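Local coordinates for putative uncharacterized protein (Pyrococcus furiosus, PDB 3VR0) that acts as an archaeal proteasome activator, and belongs to the PAC2 family of proteasome assembly chaperones, at residues C[30-35]-C[98-103]; C[54-59]-C[237-242]; C[59-64]-C[84-89]; C[157-162]-C[206-211]. One frame throughout, in Å; residues are numbered along the deposited sequence.

Contact 1: residues C[30-35]-C[98-103]; sequences IYDPIF and EHRDLI
R100 turns the edge of its guanidinium to the backbone of D32 while I34 presses on one of its faces, just where strands 34-37 and 102-107 start to run as a parallel pair within the mixed sheet. R100 NE reaches D32 O at 3.0 Å, almost head-on to the carbonyl, and R100 NH2 takes the same oxygen at 3.2 Å from above the carbonyl plane. Bends at chi2 (-87°) and chi3 (-71°) fold the arginine back to this spot. I34 CG1 lies 3.6 Å from R100 NH2; the D32 carboxylate, salt-bridged to R100 and more strongly to R136, lies over the opposite face, the two planes 24° apart. A leucine here would probably leave D32 O without two donors and E137 without the charge that NH1 brings it. D101, short and acidic, suits the turn: its OD2 accepts Y31 N at 2.7 Å through the anti lone pair. The ladder follows, with I34 N to D101 O at 2.9 Å and I103 N to I34 O at 3.0 Å. The branched I103 lies alongside P33, both pointing the same way, and I30 crosses I103 at about a right angle, with I30 CD1 3.8 Å from I103 CG1.

Contact 2: residues C[54-59]-C[237-242]; sequences IQELKA and LEIDMT
E56 spreads its aliphatic stem over I239, the two side chains passing at a slant with E56 CG 3.9 Å from I239 CG2 and E56 CB just as close to that methyl. A bend at chi2 (-56°) brings E56 CD to 4.0 Å from D240 O, an oxygen that accepts a hydrogen bond from H52. A glutamate suits this surface position, with an apolar stem for I239 and a charged outer end. An alanine here would probably leave the I239 CG2 methyl less well covered, since CG is lost and CB alone remains. Next to it L57 CD2 meets I239 CD1 at 3.9 Å, the two chains at about a right angle, and L237 CD1 touches the same L57 methyl more loosely; W92 packs against both leucines. The contact joins the C-terminal turn of helix 45-57 to the linker between helices 221-235 and 242-256, the second within a predicted coiled coil. A Schellman motif ends the first helix: K58 takes a positive phi (56°), and A59 N reaches back to I54 O at 3.0 Å. On the linker, D240 OD1 receives T242 OG1 at 2.9 Å and, weakly, T242 N, beside M241 at the N-cap position of helix 242-256.

Contact 3: residues C[59-64]-C[84-89]; sequences AKKFAE and LMKNEF
The F89 ring has A63 O at its edge, in the ring plane, and the A63 methyl 4.0 Å from F89 CD2, while F129 of helix 116-131 meets it edge-to-face. The F62 ring comes to F89 at a slant, its CE2 3.8 Å from F89 CB; with chi1 at 73°, CG sits between the backbone N and carbonyl carbon, and the ring reaches across to the neighbouring strand. F62 and A63 both stand opposite F89, a classic beta bulge in the antiparallel pairing of strands 60-66 and 87-92. F89 O therefore takes F62 N at 2.9 Å and, weakly, A63 N at 3.5 Å, whereas F89 N meets A63 O at 2.9 Å in a straight bond (179°). An alanine suits the place beside F89, its methyl meeting the ring at an ordinary packing distance. On the face carrying E64 and E88, four charges form a salt-bridge network. K61 NZ lies 3.0 Å from E64 OE1 and 3.2 Å from E88 OE2, the latter met from above the carboxylate plane. K86 NZ adds a weak bond to E64 OE1 and its own salt bridge to E88 OE2, so the two lysines would probably offset the crowding of the two carboxylates. Outside the pair, K86 binds E83, E88 OE1 has Y90, and E64 OE2 takes Y25 and a water.

Contact 4: residues C[157-162]-C[206-211]; sequences AAVTHE and FGISLL
A158 and S209, with V159 and I208 next to them, make the tight part of the contact, in contrast to the partly exposed end, where H161 and F206 meet through few atoms. Between A158 and S209 two backbone bonds close the hydrogen-bonded pair: S209 N to A158 O at 2.8 Å, nearly straight (173°), and A158 N to S209 O at 3.2 Å. On the face of A157, V159 and L210, I208 holds CG1 anti to its backbone N (chi1 -177°), which brings that atom to 4.0 Å from V159 CG1; the A157 methyl lies 3.7 Å from L210 CD2. Branched and small residues suit this side, because W181 packs on A157, V159 and I208, and Y168 of helix 164-172 on the last two. These are antiparallel neighbours in the mixed sheet, strand 155-159 lying between strands 206-214 and 179-181. Where strand 155-159 ends, T160 carries on the pairing with backbone and side chain together: T160 N gives to G207 O at 3.2 Å, and T160 OG1 accepts G207 N, also at 3.2 Å. A CB on G207 would collide with the carbonyl oxygen of F206 at these backbone angles, hence the glycine. T160 also packs on V82 of the third subunit, and A158 on S80 of that same subunit. Beyond T160, H161 and F206 cross at about a right angle and touch through the root of the phenylalanine, H161 ND1 being 3.6 Å from F206 CB.

In the fold
From the N terminus, strand 34-37 enters the middle of the mixed sheet, and contact 1 closes a loop of 62 residues by setting it beside strand 102-107. Contact 3 is nested inside that loop and joins strands 60-66 and 87-92; F89 and F62 touch I103 of contact 1. Contact 2 opens on helix 45-57, shares A59 with contact 3, and closes only at the linker before helix 242-256. It therefore crosses contact 1, touching it through L57 with L102 and L237 with H99, and encloses contacts 3 and 4. Contact 4, in series after contacts 1 and 3, pairs strands 155-159 and 206-214 on the opposite side of the chain's centre from contact 3.

Contact 1: residues C[30-35]-C[98-103]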
loop_
_atom_site.group_PDB
_atom_site.type_symbol
_atom_site.label_atom_id
_atom_site.label_comp_id
_atom_site.label_asym_id
_atom_site.label_seq_id
_atom_site.Cartn_x
_atom_site.Cartn_y
_atom_site.Cartn_z
ATOM N N ILE C 30 -21.609 -30.070 13.225
ATOM C CA ILE C 30 -20.540 -30.069 14.202
ATOM C C ILE C 30 -20.879 -29.117 15.261
ATOM O O ILE C 30 -21.636 -28.197 15.022
ATOM C CB ILE C 30 -19.164 -29.697 13.599
ATOM C CG1 ILE C 30 -19.123 -28.240 12.999
ATOM C CG2 ILE C 30 -18.765 -30.782 12.648
ATOM C CD1 ILE C 30 -17.853 -27.986 12.097
ATOM N N TYR C 31 -20.333 -29.308 16.442
ATOM C CA TYR C 31 -20.548 -28.296 17.437
ATOM C C TYR C 31 -19.398 -28.074 18.392
ATOM O O TYR C 31 -18.698 -28.995 18.767
ATOM C CB TYR C 31 -21.840 -28.544 18.231
ATOM C CG TYR C 31 -22.189 -27.263 18.971
ATOM C CD1 TYR C 31 -22.193 -26.037 18.271
ATOM C CD2 TYR C 31 -22.417 -27.257 20.377
ATOM C CE1 TYR C 31 -22.478 -24.844 18.911
ATOM C CE2 TYR C 31 -22.690 -26.034 21.047
ATOM C CZ TYR C 31 -22.713 -24.836 20.286
ATOM O OH TYR C 31 -22.977 -23.618 20.865
ATOM N N ASP C 32 -19.235 -26.808 18.775
ATOM C CA ASP C 32 -18.174 -26.370 19.663
ATOM C C ASP C 32 -16.842 -26.926 19.163
ATOM O O ASP C 32 -16.079 -27.425 19.954
ATOM C CB ASP C 32 -18.438 -26.873 21.102
ATOM C CG ASP C 32 -17.518 -26.230 22.132
ATOM O OD1 ASP C 32 -16.957 -25.149 21.855
ATOM O OD2 ASP C 32 -17.353 -26.801 23.238
ATOM N N PRO C 33 -16.574 -26.838 17.851
ATOM C CA PRO C 33 -15.342 -27.442 17.388
ATOM C C PRO C 33 -14.094 -26.668 17.821
ATOM O O PRO C 33 -14.170 -25.503 18.301
ATOM C CB PRO C 33 -15.502 -27.425 15.879
ATOM C CG PRO C 33 -16.416 -26.241 15.612
ATOM C CD PRO C 33 -17.292 -26.116 16.776
ATOM N N ILE C 34 -12.946 -27.314 17.708
ATOM C CA ILE C 34 -11.696 -26.601 17.896
ATOM C C ILE C 34 -11.285 -26.201 16.483
ATOM O O ILE C 34 -11.382 -27.024 15.559
ATOM C CB ILE C 34 -10.625 -27.461 18.627
ATOM C CG1 ILE C 34 -11.046 -27.711 20.109
ATOM C CG2 ILE C 34 -9.216 -26.786 18.559
ATOM C CD1 ILE C 34 -10.222 -28.783 20.831
ATOM N N PHE C 35 -10.890 -24.930 16.321
ATOM C CA PHE C 35 -10.364 -24.422 15.053
ATOM C C PHE C 35 -8.855 -24.612 14.957
ATOM O O PHE C 35 -8.102 -24.024 15.708
ATOM C CB PHE C 35 -10.741 -22.926 14.955
ATOM C CG PHE C 35 -10.329 -22.239 13.668
ATOM C CD1 PHE C 35 -10.249 -22.923 12.480
ATOM C CD2 PHE C 35 -10.097 -20.838 13.656
ATOM C CE1 PHE C 35 -9.892 -22.277 11.292
ATOM C CE2 PHE C 35 -9.728 -20.192 12.461
ATOM C CZ PHE C 35 -9.627 -20.902 11.292
ATOM N N GLU C 98 -16.052 -37.960 23.779
ATOM C CA GLU C 98 -14.764 -37.678 24.402
ATOM C C GLU C 98 -13.732 -37.000 23.453
ATOM O O GLU C 98 -12.583 -36.771 23.831
ATOM C CB GLU C 98 -14.190 -38.981 25.022
ATOM C CG GLU C 98 -15.106 -39.651 26.133
ATOM C CD GLU C 98 -16.305 -40.447 25.563
ATOM O OE1 GLU C 98 -16.099 -41.386 24.736
ATOM O OE2 GLU C 98 -17.460 -40.135 25.959
ATOM N N HIS C 99 -14.123 -36.720 22.214
ATOM C CA HIS C 99 -13.247 -35.992 21.292
ATOM C C HIS C 99 -14.001 -34.851 20.675
ATOM O O HIS C 99 -15.204 -34.955 20.417
ATOM C CB HIS C 99 -12.685 -36.924 20.243
ATOM C CG HIS C 99 -11.855 -38.018 20.831
ATOM N ND1 HIS C 99 -12.408 -39.079 21.519
ATOM C CD2 HIS C 99 -10.512 -38.184 20.903
ATOM C CE1 HIS C 99 -11.445 -39.869 21.953
ATOM N NE2 HIS C 99 -10.285 -39.348 21.597
ATOM N N ARG C 100 -13.316 -33.733 20.467
ATOM C CA ARG C 100 -13.996 -32.532 19.952
ATOM C C ARG C 100 -14.088 -32.654 18.452
ATOM O O ARG C 100 -13.243 -33.279 17.841
ATOM C CB ARG C 100 -13.282 -31.242 20.392
ATOM C CG ARG C 100 -13.302 -31.030 21.925
ATOM C CD ARG C 100 -14.531 -30.315 22.409
ATOM N NE ARG C 100 -14.518 -28.904 22.016
ATOM C CZ ARG C 100 -13.770 -27.951 22.584
ATOM N NH1 ARG C 100 -12.943 -28.209 23.609
ATOM N NH2 ARG C 100 -13.857 -26.714 22.131
ATOM N N ASP C 101 -15.172 -32.168 17.882
ATOM C CA ASP C 101 -15.205 -31.846 16.465
ATOM C C ASP C 101 -14.073 -30.807 16.083
ATOM O O ASP C 101 -13.663 -29.968 16.938
ATOM C CB ASP C 101 -16.546 -31.199 16.156
ATOM C CG ASP C 101 -17.757 -32.163 16.358
ATOM O OD1 ASP C 101 -17.578 -33.413 16.399
ATOM O OD2 ASP C 101 -18.873 -31.636 16.504
ATOM N N LEU C 102 -13.635 -30.854 14.807
ATOM C CA LEU C 102 -12.574 -29.969 14.305
ATOM C C LEU C 102 -12.998 -29.216 13.074
ATOM O O LEU C 102 -13.735 -29.756 12.233
ATOM C CB LEU C 102 -11.277 -30.723 13.981
ATOM C CG LEU C 102 -10.794 -31.584 15.176
ATOM C CD1 LEU C 102 -9.635 -32.482 14.795
ATOM C CD2 LEU C 102 -10.468 -30.687 16.396
ATOM N N ILE C 103 -12.506 -27.970 12.985
ATOM C CA ILE C 103 -12.361 -27.258 11.709
ATOM C C ILE C 103 -10.856 -26.994 11.504
ATOM O O ILE C 103 -10.160 -26.481 12.422
ATOM C CB ILE C 103 -13.118 -25.891 11.737
ATOM C CG1 ILE C 103 -14.599 -26.106 12.062
ATOM C CG2 ILE C 103 -12.901 -25.058 10.375
ATOM C CD1 ILE C 103 -15.394 -24.825 12.188
HETATM O O HOH W 1 -17.152 -30.608 19.722
#

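Contact 2: residues C[54-59]-C[237-242]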
loop_
_atom_site.group_PDB
_atom_site.type_symbol
_atom_site.label_atom_id
_atom_site.label_comp_id
_atom_site.label_asym_id
_atom_site.label_seq_id
_atom_site.Cartn_x
_atom_site.Cartn_y
_atom_site.Cartn_z
ATOM N N ILE C 54 -5.535 -33.523 8.024
ATOM C CA ILE C 54 -6.655 -33.674 7.100
ATOM C C ILE C 54 -6.727 -35.121 6.598
ATOM O O ILE C 54 -7.790 -35.760 6.676
ATOM C CB ILE C 54 -6.563 -32.744 5.845
ATOM C CG1 ILE C 54 -6.458 -31.241 6.202
ATOM C CG2 ILE C 54 -7.661 -33.037 4.843
ATOM C CD1 ILE C 54 -7.432 -30.782 7.012
ATOM N N GLN C 55 -5.607 -35.587 6.037
ATOM C CA GLN C 55 -5.522 -36.918 5.399
ATOM C C GLN C 55 -5.810 -38.069 6.324
ATOM O O GLN C 55 -6.590 -38.917 5.980
ATOM C CB GLN C 55 -4.170 -37.164 4.726
ATOM C CG GLN C 55 -3.932 -36.298 3.529
ATOM C CD GLN C 55 -5.046 -36.447 2.491
ATOM O OE1 GLN C 55 -5.733 -35.462 2.157
ATOM N NE2 GLN C 55 -5.243 -37.687 1.982
ATOM N N GLU C 56 -5.194 -38.081 7.496
ATOM C CA GLU C 56 -5.356 -39.203 8.420
ATOM C C GLU C 56 -6.751 -39.262 9.041
ATOM O O GLU C 56 -7.228 -40.335 9.393
ATOM C CB GLU C 56 -4.285 -39.167 9.504
ATOM C CG GLU C 56 -2.864 -39.307 8.919
ATOM C CD GLU C 56 -2.722 -40.588 8.069
ATOM O OE1 GLU C 56 -3.143 -41.644 8.567
ATOM O OE2 GLU C 56 -2.217 -40.529 6.917
ATOM N N LEU C 57 -7.399 -38.110 9.184
ATOM C CA LEU C 57 -8.696 -38.079 9.801
ATOM C C LEU C 57 -9.774 -38.211 8.733
ATOM O O LEU C 57 -10.952 -38.323 9.051
ATOM C CB LEU C 57 -8.871 -36.770 10.562
ATOM C CG LEU C 57 -8.123 -36.578 11.877
ATOM C CD1 LEU C 57 -8.568 -35.289 12.452
ATOM C CD2 LEU C 57 -8.341 -37.707 12.896
ATOM N N LYS C 58 -9.379 -38.153 7.466
ATOM C CA LYS C 58 -10.352 -38.121 6.367
ATOM C C LYS C 58 -11.337 -36.948 6.543
ATOM O O LYS C 58 -12.531 -37.049 6.212
ATOM C CB LYS C 58 -11.082 -39.475 6.244
ATOM C CG LYS C 58 -10.178 -40.635 5.688
ATOM C CD LYS C 58 -11.022 -41.893 5.356
ATOM C CE LYS C 58 -10.306 -43.210 5.777
ATOM N NZ LYS C 58 -10.926 -43.762 7.044
ATOM N N ALA C 59 -10.801 -35.819 7.038
ATOM C CA ALA C 59 -11.561 -34.622 7.225
ATOM C C ALA C 59 -12.161 -34.213 5.885
ATOM O O ALA C 59 -11.574 -34.433 4.832
ATOM C CB ALA C 59 -10.649 -33.477 7.822
ATOM N N LEU C 237 -6.039 -37.816 20.269
ATOM C CA LEU C 237 -6.100 -38.625 19.055
ATOM C C LEU C 237 -4.776 -39.275 18.829
ATOM O O LEU C 237 -3.747 -38.719 19.204
ATOM C CB LEU C 237 -6.407 -37.758 17.830
ATOM C CG LEU C 237 -7.746 -37.033 17.863
ATOM C CD1 LEU C 237 -7.703 -35.935 16.834
ATOM C CD2 LEU C 237 -8.947 -38.005 17.658
ATOM N N GLU C 238 -4.793 -40.435 18.179
ATOM C CA GLU C 238 -3.547 -41.059 17.764
ATOM C C GLU C 238 -3.558 -41.193 16.265
ATOM O O GLU C 238 -4.478 -41.722 15.672
ATOM C CB GLU C 238 -3.293 -42.389 18.502
ATOM C CG GLU C 238 -3.229 -42.204 20.048
ATOM C CD GLU C 238 -2.834 -43.471 20.816
ATOM O OE1 GLU C 238 -3.464 -43.719 21.883
ATOM O OE2 GLU C 238 -1.898 -44.200 20.361
ATOM N N ILE C 239 -2.531 -40.650 15.644
ATOM C CA ILE C 239 -2.535 -40.520 14.212
ATOM C C ILE C 239 -1.240 -41.146 13.780
ATOM O O ILE C 239 -0.229 -40.977 14.446
ATOM C CB ILE C 239 -2.717 -39.015 13.817
ATOM C CG1 ILE C 239 -4.190 -38.759 13.516
ATOM C CG2 ILE C 239 -1.957 -38.621 12.607
ATOM C CD1 ILE C 239 -4.967 -38.305 14.696
ATOM N N ASP C 240 -1.288 -41.900 12.699
ATOM C CA ASP C 240 -0.099 -42.511 12.165
ATOM C C ASP C 240 0.791 -41.430 11.505
ATOM O O ASP C 240 0.384 -40.802 10.533
ATOM C CB ASP C 240 -0.471 -43.626 11.159
ATOM C CG ASP C 240 0.738 -44.427 10.702
ATOM O OD1 ASP C 240 1.811 -44.281 11.338
ATOM O OD2 ASP C 240 0.635 -45.187 9.709
ATOM N N MET C 241 2.003 -41.253 12.031
ATOM C CA MET C 241 2.991 -40.265 11.523
ATOM C C MET C 241 3.950 -40.758 10.417
ATOM O O MET C 241 4.856 -40.025 9.999
ATOM C CB MET C 241 3.804 -39.692 12.693
ATOM C CG MET C 241 2.946 -39.060 13.783
ATOM S SD MET C 241 2.069 -37.567 13.166
ATOM C CE MET C 241 1.343 -37.054 14.698
ATOM N N THR C 242 3.722 -41.975 9.927
ATOM C CA THR C 242 4.615 -42.618 8.951
ATOM C C THR C 242 4.973 -41.721 7.780
ATOM O O THR C 242 6.158 -41.498 7.508
ATOM C CB THR C 242 4.021 -43.950 8.402
ATOM O OG1 THR C 242 3.884 -44.895 9.473
ATOM C CG2 THR C 242 4.919 -44.543 7.311
#

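Contact 3: residues C[59-64]-C[84-89]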
loop_
_atom_site.group_PDB
_atom_site.type_symbol
_atom_site.label_atom_id
_atom_site.label_comp_id
_atom_site.label_asym_id
_atom_site.label_seq_id
_atom_site.Cartn_x
_atom_site.Cartn_y
_atom_site.Cartn_z
ATOM N N ALA C 59 -10.801 -35.819 7.038
ATOM C CA ALA C 59 -11.561 -34.622 7.225
ATOM C C ALA C 59 -12.161 -34.213 5.885
ATOM O O ALA C 59 -11.574 -34.433 4.832
ATOM C CB ALA C 59 -10.649 -33.477 7.822
ATOM N N LYS C 60 -13.340 -33.605 5.921
ATOM C CA LYS C 60 -14.021 -33.288 4.672
ATOM C C LYS C 60 -13.980 -31.817 4.348
ATOM O O LYS C 60 -14.293 -30.987 5.204
ATOM C CB LYS C 60 -15.513 -33.696 4.796
ATOM C CG LYS C 60 -16.206 -33.759 3.454
ATOM C CD LYS C 60 -17.551 -33.055 3.489
ATOM C CE LYS C 60 -18.516 -33.651 2.452
ATOM N NZ LYS C 60 -18.480 -32.916 1.137
ATOM N N LYS C 61 -13.670 -31.474 3.108
ATOM C CA LYS C 61 -13.682 -30.059 2.757
ATOM C C LYS C 61 -15.102 -29.486 2.707
ATOM O O LYS C 61 -15.935 -30.044 1.998
ATOM C CB LYS C 61 -13.088 -29.815 1.396
ATOM C CG LYS C 61 -13.217 -28.333 1.044
ATOM C CD LYS C 61 -12.226 -27.864 -0.012
ATOM C CE LYS C 61 -12.611 -28.336 -1.378
ATOM N NZ LYS C 61 -11.584 -27.844 -2.354
ATOM N N PHE C 62 -15.336 -28.341 3.365
ATOM C CA PHE C 62 -16.661 -27.702 3.318
ATOM C C PHE C 62 -16.764 -26.225 2.957
ATOM O O PHE C 62 -17.889 -25.736 2.757
ATOM C CB PHE C 62 -17.441 -27.925 4.597
ATOM C CG PHE C 62 -16.943 -27.130 5.804
ATOM C CD1 PHE C 62 -17.688 -26.097 6.310
ATOM C CD2 PHE C 62 -15.752 -27.479 6.449
ATOM C CE1 PHE C 62 -17.292 -25.430 7.411
ATOM C CE2 PHE C 62 -15.348 -26.824 7.581
ATOM C CZ PHE C 62 -16.097 -25.780 8.048
ATOM N N ALA C 63 -15.635 -25.507 2.894
ATOM C CA ALA C 63 -15.654 -24.101 2.475
ATOM C C ALA C 63 -14.307 -23.678 1.866
ATOM O O ALA C 63 -13.282 -24.266 2.161
ATOM C CB ALA C 63 -15.984 -23.202 3.654
ATOM N N GLU C 64 -14.316 -22.669 1.008
ATOM C CA GLU C 64 -13.050 -22.097 0.626
ATOM C C GLU C 64 -13.033 -20.566 0.634
ATOM O O GLU C 64 -14.073 -19.901 0.471
ATOM C CB GLU C 64 -12.397 -22.803 -0.608
ATOM C CG GLU C 64 -13.174 -22.874 -1.824
ATOM C CD GLU C 64 -12.739 -24.040 -2.761
ATOM O OE1 GLU C 64 -11.838 -24.871 -2.428
ATOM O OE2 GLU C 64 -13.322 -24.097 -3.861
ATOM N N LEU C 84 -7.712 -19.173 -8.704
ATOM C CA LEU C 84 -7.247 -18.198 -7.743
ATOM C C LEU C 84 -6.624 -18.870 -6.530
ATOM O O LEU C 84 -6.934 -20.034 -6.193
ATOM C CB LEU C 84 -8.401 -17.320 -7.274
ATOM C CG LEU C 84 -9.068 -16.380 -8.261
ATOM C CD1 LEU C 84 -10.240 -15.750 -7.526
ATOM C CD2 LEU C 84 -8.105 -15.307 -8.756
ATOM N N MET C 85 -5.760 -18.117 -5.859
ATOM C CA MET C 85 -5.214 -18.567 -4.613
ATOM C C MET C 85 -6.294 -18.524 -3.544
ATOM O O MET C 85 -7.228 -17.696 -3.612
ATOM C CB MET C 85 -3.983 -17.746 -4.257
ATOM C CG MET C 85 -2.807 -18.050 -5.292
ATOM S SD MET C 85 -1.232 -17.603 -4.643
ATOM C CE MET C 85 -1.576 -15.890 -4.651
ATOM N N LYS C 86 -6.204 -19.452 -2.601
ATOM C CA LYS C 86 -7.333 -19.692 -1.726
ATOM C C LYS C 86 -6.878 -20.377 -0.453
ATOM O O LYS C 86 -5.726 -20.866 -0.364
ATOM C CB LYS C 86 -8.382 -20.563 -2.480
ATOM C CG LYS C 86 -7.916 -22.052 -2.667
ATOM C CD LYS C 86 -8.837 -22.856 -3.639
ATOM C CE LYS C 86 -8.401 -24.322 -3.655
ATOM N NZ LYS C 86 -9.241 -25.114 -4.598
ATOM N N ASN C 87 -7.741 -20.340 0.554
ATOM C CA ASN C 87 -7.590 -21.196 1.722
ATOM C C ASN C 87 -8.794 -22.163 1.701
ATOM O O ASN C 87 -9.835 -21.868 1.052
ATOM C CB ASN C 87 -7.591 -20.389 3.024
ATOM C CG ASN C 87 -6.426 -19.383 3.106
ATOM O OD1 ASN C 87 -6.464 -18.488 3.951
ATOM N ND2 ASN C 87 -5.392 -19.528 2.230
ATOM N N GLU C 88 -8.664 -23.279 2.413
ATOM C CA GLU C 88 -9.682 -24.314 2.394
ATOM C C GLU C 88 -9.984 -24.662 3.805
ATOM O O GLU C 88 -9.056 -24.745 4.615
ATOM C CB GLU C 88 -9.164 -25.562 1.687
ATOM C CG GLU C 88 -8.863 -25.369 0.206
ATOM C CD GLU C 88 -8.284 -26.645 -0.453
ATOM O OE1 GLU C 88 -7.494 -27.407 0.200
ATOM O OE2 GLU C 88 -8.628 -26.898 -1.637
ATOM N N PHE C 89 -11.265 -24.847 4.116
ATOM C CA PHE C 89 -11.662 -25.317 5.425
ATOM C C PHE C 89 -12.156 -26.769 5.312
ATOM O O PHE C 89 -12.956 -27.083 4.414
ATOM C CB PHE C 89 -12.796 -24.466 5.998
ATOM C CG PHE C 89 -12.419 -23.055 6.297
ATOM C CD1 PHE C 89 -12.085 -22.660 7.620
ATOM C CD2 PHE C 89 -12.456 -22.094 5.298
ATOM C CE1 PHE C 89 -11.779 -21.319 7.911
ATOM C CE2 PHE C 89 -12.123 -20.725 5.587
ATOM C CZ PHE C 89 -11.800 -20.349 6.870
HETATM O O HOH W 2 -12.288 -25.354 -6.042
#

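Contact 4: residues C[157-162]-C[206-211]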
loop_
_atom_site.group_PDB
_atom_site.type_symbol
_atom_site.label_atom_id
_atom_site.label_comp_id
_atom_site.label_asym_id
_atom_site.label_seq_id
_atom_site.Cartn_x
_atom_site.Cartn_y
_atom_site.Cartn_z
ATOM N N ALA C 157 5.279 -22.940 22.994
ATOM C CA ALA C 157 3.865 -22.796 23.297
ATOM C C ALA C 157 3.619 -21.446 23.911
ATOM O O ALA C 157 4.424 -20.984 24.712
ATOM C CB ALA C 157 3.398 -23.905 24.298
ATOM N N ALA C 158 2.511 -20.817 23.516
ATOM C CA ALA C 158 1.994 -19.647 24.180
ATOM C C ALA C 158 0.484 -19.696 24.032
ATOM O O ALA C 158 -0.029 -20.284 23.076
ATOM C CB ALA C 158 2.604 -18.348 23.567
ATOM N N VAL C 159 -0.219 -19.075 24.961
ATOM C CA VAL C 159 -1.667 -19.158 25.055
ATOM C C VAL C 159 -2.225 -17.746 25.139
ATOM O O VAL C 159 -1.482 -16.814 25.394
ATOM C CB VAL C 159 -2.072 -19.878 26.399
ATOM C CG1 VAL C 159 -1.830 -21.376 26.325
ATOM C CG2 VAL C 159 -1.234 -19.331 27.523
ATOM N N THR C 160 -3.534 -17.604 24.957
ATOM C CA THR C 160 -4.188 -16.317 24.987
ATOM C C THR C 160 -4.540 -15.864 26.390
ATOM O O THR C 160 -4.790 -14.676 26.610
ATOM C CB THR C 160 -5.522 -16.386 24.245
ATOM O OG1 THR C 160 -6.341 -17.367 24.879
ATOM C CG2 THR C 160 -5.322 -16.727 22.747
ATOM N N HIS C 161 -4.620 -16.811 27.326
ATOM C CA HIS C 161 -4.989 -16.501 28.718
ATOM C C HIS C 161 -4.112 -17.344 29.663
ATOM O O HIS C 161 -3.791 -18.509 29.364
ATOM C CB HIS C 161 -6.468 -16.803 29.008
ATOM C CG HIS C 161 -7.439 -16.075 28.127
ATOM N ND1 HIS C 161 -7.669 -16.428 26.813
ATOM C CD2 HIS C 161 -8.265 -15.029 28.386
ATOM C CE1 HIS C 161 -8.588 -15.621 26.302
ATOM N NE2 HIS C 161 -8.966 -14.768 27.239
ATOM N N GLU C 162 -3.726 -16.738 30.780
ATOM C CA GLU C 162 -2.846 -17.368 31.768
ATOM C C GLU C 162 -3.349 -18.734 32.285
ATOM O O GLU C 162 -2.575 -19.651 32.325
ATOM C CB GLU C 162 -2.610 -16.418 32.946
ATOM C CG GLU C 162 -1.138 -16.198 33.198
ATOM C CD GLU C 162 -0.806 -15.819 34.652
ATOM O OE1 GLU C 162 0.193 -16.374 35.166
ATOM O OE2 GLU C 162 -1.531 -14.989 35.269
ATOM N N PHE C 206 -10.263 -18.254 22.633
ATOM C CA PHE C 206 -9.066 -18.599 23.405
ATOM C C PHE C 206 -8.344 -19.710 22.726
ATOM O O PHE C 206 -8.933 -20.404 21.864
ATOM C CB PHE C 206 -9.406 -18.960 24.857
ATOM C CG PHE C 206 -10.260 -20.222 25.018
ATOM C CD1 PHE C 206 -9.659 -21.458 25.222
ATOM C CD2 PHE C 206 -11.657 -20.153 25.016
ATOM C CE1 PHE C 206 -10.453 -22.637 25.403
ATOM C CE2 PHE C 206 -12.454 -21.318 25.178
ATOM C CZ PHE C 206 -11.837 -22.560 25.388
ATOM N N GLY C 207 -7.083 -19.891 23.086
ATOM C CA GLY C 207 -6.357 -21.006 22.531
ATOM C C GLY C 207 -4.865 -20.966 22.693
ATOM O O GLY C 207 -4.369 -20.341 23.596
ATOM N N ILE C 208 -4.158 -21.658 21.820
ATOM C CA ILE C 208 -2.752 -21.917 22.029
ATOM C C ILE C 208 -2.064 -21.904 20.672
ATOM O O ILE C 208 -2.636 -22.331 19.690
ATOM C CB ILE C 208 -2.541 -23.339 22.740
ATOM C CG1 ILE C 208 -1.085 -23.596 23.029
ATOM C CG2 ILE C 208 -3.198 -24.511 21.891
ATOM C CD1 ILE C 208 -0.860 -24.744 24.183
ATOM N N SER C 209 -0.847 -21.376 20.651
ATOM C CA SER C 209 0.018 -21.402 19.538
ATOM C C SER C 209 1.089 -22.456 19.790
ATOM O O SER C 209 1.739 -22.459 20.825
ATOM C CB SER C 209 0.759 -20.044 19.468
ATOM O OG SER C 209 1.874 -20.206 18.594
ATOM N N LEU C 210 1.348 -23.316 18.829
ATOM C CA LEU C 210 2.423 -24.251 18.978
ATOM C C LEU C 210 3.308 -24.103 17.767
ATOM O O LEU C 210 2.864 -24.338 16.651
ATOM C CB LEU C 210 1.874 -25.690 19.077
ATOM C CG LEU C 210 0.996 -25.885 20.296
ATOM C CD1 LEU C 210 0.134 -27.184 20.173
ATOM C CD2 LEU C 210 1.857 -25.925 21.544
ATOM N N LEU C 211 4.555 -23.694 17.998
ATOM C CA LEU C 211 5.495 -23.467 16.919
ATOM C C LEU C 211 6.732 -24.333 17.101
ATOM O O LEU C 211 7.310 -24.382 18.186
ATOM C CB LEU C 211 5.920 -21.982 16.862
ATOM C CG LEU C 211 4.876 -20.879 16.648
ATOM C CD1 LEU C 211 5.564 -19.539 16.702
ATOM C CD2 LEU C 211 4.251 -21.048 15.295
#